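SYE1 (Shewanella oneidensis, PDB 4AWT) binds flavin mononucleotide and probably reduces carbon-carbon double bonds with electrons from NADH or NADPH, as other Old Yellow Enzyme relatives do. Local coordinates at residues A[246-258]-A[282-294]. The protein carries 1 engineered substitution. Sequence-based numbering, arbitrary orientation.
Sequences ADPILTYTAAAAL and VSFKRALREAYQG
Ala256 and Ala291 touch methyl to methyl, CB to CB 3.8 Å, at the tight end of two nearly parallel helices, 248-258 and 282-291, which cross at -24° with their axes 8.6 Å apart. Here the backbones nearly meet: Ala257 CA directs its hydrogen at Ala291 O over 3.6 Å, and Tyr292 lays CB beside Ala256 while its ring leads away to bond Ile264 O through OH. Midway, Thr253 is a knob among Phe284, Ala287, Leu288 and Ala291; in the conformer given, Thr253 OG1 donates a hydrogen bond to Ile249 O, 2.7 Å.

Toward the N-terminal ends the helices splay and Phe284 bridges the wider spacing. Its chi1 of 176° swings CG away from the backbone N and carries the ring across, Phe284 CE1 3.8 Å from Thr253 OG1 and Phe284 CZ 4.1 Å from Tyr252 CB, both at the edge. Leu288 CD1 covers one face; on the looser, solvent side Ile249 CG1 lies over the opposite face near its rim, in one of two modelled conformers. With an alanine in place of Phe284, a gap would probably open between Ile249, Tyr252 and Leu288.

These outer helices follow strands 230-234 and 266-270 of the TIM barrel. No hydrogen bond joins the segments, so their association rests on apolar fit and close backbone approach.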
# COMPACT_ATOMS: atom_id res chain seq x y z
N ALA A 246 -6.61 6.25 19.84
CA ALA A 246 -7.64 6.71 20.78
C ALA A 246 -8.45 7.87 20.23
O ALA A 246 -9.65 7.99 20.56
CB ALA A 246 -7.05 7.11 22.11
N ASP A 247 -7.90 8.72 19.38
CA ASP A 247 -8.58 9.89 18.86
C ASP A 247 -8.25 10.01 17.37
O ASP A 247 -7.55 10.92 16.95
CB ASP A 247 -8.19 11.14 19.65
CG ASP A 247 -9.01 12.38 19.41
OD1 ASP A 247 -9.87 12.35 18.47
OD2 ASP A 247 -8.78 13.40 20.11
N PRO A 248 -8.78 9.09 16.59
CA PRO A 248 -8.30 9.04 15.19
C PRO A 248 -8.72 10.22 14.38
O PRO A 248 -7.99 10.56 13.44
CB PRO A 248 -8.88 7.69 14.69
CG PRO A 248 -10.01 7.41 15.62
CD PRO A 248 -9.62 7.97 16.93
N ILE A 249 -9.84 10.88 14.66
CA ILE A 249 -10.14 12.08 13.88
C ILE A 249 -9.07 13.12 14.06
O ILE A 249 -8.65 13.76 13.07
CB ILE A 249 -11.55 12.61 14.19
CG1 ILE A 249 -12.56 11.48 13.93
CG2 ILE A 249 -11.90 13.83 13.36
CD1 ILE A 249 -13.99 11.91 13.83
N LEU A 250 -8.62 13.35 15.30
CA LEU A 250 -7.57 14.32 15.53
C LEU A 250 -6.27 13.83 14.89
O LEU A 250 -5.60 14.56 14.18
CB LEU A 250 -7.40 14.57 17.03
CG LEU A 250 -6.28 15.51 17.40
CD1 LEU A 250 -6.40 16.90 16.82
CD2 LEU A 250 -6.19 15.57 18.91
N THR A 251 -5.90 12.59 15.20
CA THR A 251 -4.60 12.08 14.75
C THR A 251 -4.48 12.16 13.23
O THR A 251 -3.48 12.58 12.69
CB THR A 251 -4.40 10.65 15.19
OG1 THR A 251 -4.38 10.63 16.62
CG2 THR A 251 -3.13 10.02 14.64
N TYR A 252 -5.53 11.70 12.54
CA TYR A 252 -5.47 11.56 11.09
C TYR A 252 -5.76 12.84 10.35
O TYR A 252 -5.22 13.04 9.26
CB TYR A 252 -6.28 10.35 10.61
CG TYR A 252 -5.55 9.08 10.94
CD1 TYR A 252 -5.66 8.43 12.15
CD2 TYR A 252 -4.64 8.55 10.02
CE1 TYR A 252 -4.92 7.30 12.43
CE2 TYR A 252 -3.91 7.44 10.29
CZ TYR A 252 -4.04 6.80 11.51
OH TYR A 252 -3.28 5.67 11.72
N THR A 253 -6.56 13.76 10.92
CA THR A 253 -6.65 15.10 10.35
C THR A 253 -5.28 15.77 10.44
O THR A 253 -4.81 16.43 9.53
CB THR A 253 -7.77 15.91 11.02
OG1 THR A 253 -9.05 15.22 10.79
CG2 THR A 253 -7.91 17.27 10.46
N ALA A 254 -4.62 15.62 11.61
CA ALA A 254 -3.27 16.17 11.79
C ALA A 254 -2.30 15.53 10.82
O ALA A 254 -1.48 16.25 10.22
CB ALA A 254 -2.81 15.98 13.22
N ALA A 255 -2.39 14.22 10.65
CA ALA A 255 -1.48 13.54 9.71
C ALA A 255 -1.70 14.06 8.31
O ALA A 255 -0.75 14.31 7.56
CB ALA A 255 -1.67 12.06 9.74
N ALA A 256 -2.96 14.24 7.91
CA ALA A 256 -3.26 14.76 6.59
C ALA A 256 -2.67 16.14 6.40
O ALA A 256 -2.11 16.47 5.34
CB ALA A 256 -4.76 14.76 6.37
N ALA A 257 -2.79 17.03 7.42
CA ALA A 257 -2.23 18.35 7.32
C ALA A 257 -0.70 18.33 7.28
O ALA A 257 -0.08 19.12 6.55
CB ALA A 257 -2.69 19.20 8.51
N LEU A 258 -0.08 17.41 8.01
CA LEU A 258 1.36 17.24 7.96
C LEU A 258 1.80 16.87 6.57
O LEU A 258 2.79 17.39 5.99
CB LEU A 258 1.71 16.17 8.99
CG LEU A 258 3.15 15.74 9.23
CD1 LEU A 258 3.34 15.16 10.62
CD2 LEU A 258 3.56 14.65 8.25
N VAL A 282 -18.93 10.98 6.71
CA VAL A 282 -18.71 11.97 5.68
C VAL A 282 -18.09 13.22 6.25
O VAL A 282 -17.24 13.81 5.59
CB VAL A 282 -20.03 12.24 4.92
CG1 VAL A 282 -19.86 13.42 4.00
CG2 VAL A 282 -20.48 11.04 4.12
N SER A 283 -18.48 13.66 7.43
CA SER A 283 -17.90 14.86 8.04
C SER A 283 -16.39 14.71 8.19
O SER A 283 -15.64 15.68 7.99
CB SER A 283 -18.53 15.15 9.40
OG SER A 283 -18.43 14.03 10.25
N PHE A 284 -15.96 13.54 8.54
CA PHE A 284 -14.52 13.25 8.69
C PHE A 284 -13.85 13.25 7.31
O PHE A 284 -12.78 13.86 7.13
CB PHE A 284 -14.32 11.94 9.39
CG PHE A 284 -12.89 11.48 9.53
CD1 PHE A 284 -11.83 12.31 9.80
CD2 PHE A 284 -12.61 10.16 9.39
CE1 PHE A 284 -10.55 11.82 9.93
CE2 PHE A 284 -11.34 9.64 9.53
CZ PHE A 284 -10.28 10.52 9.80
N LYS A 285 -14.47 12.61 6.32
CA LYS A 285 -13.93 12.67 4.97
C LYS A 285 -13.81 14.11 4.51
O LYS A 285 -12.82 14.49 3.87
CB LYS A 285 -14.81 11.86 4.01
CG LYS A 285 -14.80 10.39 4.29
CD LYS A 285 -15.63 9.61 3.25
CE LYS A 285 -15.52 8.14 3.45
NZ LYS A 285 -16.24 7.40 2.42
N ARG A 286 -14.79 14.96 4.79
CA ARG A 286 -14.70 16.33 4.36
C ARG A 286 -13.58 17.07 5.09
O ARG A 286 -12.90 17.91 4.49
CB ARG A 286 -16.03 17.06 4.47
CG ARG A 286 -17.08 16.50 3.53
CD ARG A 286 -18.24 17.44 3.40
NE ARG A 286 -19.32 16.88 2.64
CZ ARG A 286 -19.43 16.81 1.35
NH1 ARG A 286 -18.48 17.31 0.55
NH2 ARG A 286 -20.49 16.23 0.80
N ALA A 287 -13.36 16.77 6.35
CA ALA A 287 -12.23 17.35 7.08
C ALA A 287 -10.91 16.94 6.43
O ALA A 287 -10.01 17.77 6.26
CB ALA A 287 -12.28 16.99 8.55
N LEU A 288 -10.76 15.67 6.07
CA LEU A 288 -9.54 15.23 5.39
C LEU A 288 -9.34 15.96 4.10
O LEU A 288 -8.21 16.31 3.73
CB LEU A 288 -9.55 13.72 5.13
CG LEU A 288 -9.50 12.85 6.38
CD1 LEU A 288 -9.63 11.36 6.01
CD2 LEU A 288 -8.24 13.02 7.18
N ARG A 289 -10.43 16.22 3.37
CA ARG A 289 -10.41 16.95 2.10
C ARG A 289 -9.92 18.38 2.27
O ARG A 289 -9.32 18.92 1.38
CB ARG A 289 -11.79 16.85 1.46
CG ARG A 289 -12.09 17.66 0.22
CD ARG A 289 -11.42 17.10 -1.05
NE ARG A 289 -9.95 17.29 -0.96
CZ ARG A 289 -9.13 16.85 -1.90
NH1 ARG A 289 -9.61 16.27 -2.95
NH2 ARG A 289 -7.79 17.08 -1.74
N GLU A 290 -10.22 19.00 3.42
CA GLU A 290 -9.67 20.35 3.69
C GLU A 290 -8.23 20.27 4.19
O GLU A 290 -7.42 21.15 3.87
CB GLU A 290 -10.53 21.12 4.66
CG GLU A 290 -11.92 21.41 4.09
CD GLU A 290 -11.88 22.03 2.75
OE1 GLU A 290 -11.15 23.02 2.54
OE2 GLU A 290 -12.58 21.52 1.85
N ALA A 291 -7.89 19.28 4.99
CA ALA A 291 -6.57 19.18 5.56
C ALA A 291 -5.52 18.87 4.51
O ALA A 291 -4.36 19.29 4.63
CB ALA A 291 -6.54 18.14 6.66
N TYR A 292 -5.89 18.08 3.51
CA TYR A 292 -4.94 17.63 2.47
C TYR A 292 -5.53 18.03 1.12
O TYR A 292 -6.65 17.62 0.78
CB TYR A 292 -4.71 16.11 2.57
CG TYR A 292 -3.88 15.69 1.38
CD1 TYR A 292 -2.50 15.98 1.33
CD2 TYR A 292 -4.47 15.10 0.28
CE1 TYR A 292 -1.77 15.66 0.22
CE2 TYR A 292 -3.70 14.79 -0.83
CZ TYR A 292 -2.36 15.06 -0.86
OH TYR A 292 -1.70 14.75 -2.00
N GLN A 293 -4.77 18.83 0.39
CA GLN A 293 -5.34 19.43 -0.81
C GLN A 293 -4.72 18.98 -2.12
O GLN A 293 -4.93 19.57 -3.16
CB GLN A 293 -5.29 20.94 -0.66
CG GLN A 293 -5.89 21.33 0.71
CD GLN A 293 -6.42 22.73 0.79
OE1 GLN A 293 -7.20 23.04 1.71
NE2 GLN A 293 -6.00 23.60 -0.15
N GLY A 294 -4.08 17.81 -2.09
CA GLY A 294 -3.64 17.12 -3.29
C GLY A 294 -4.66 16.11 -3.77
O GLY A 294 -5.87 16.24 -3.53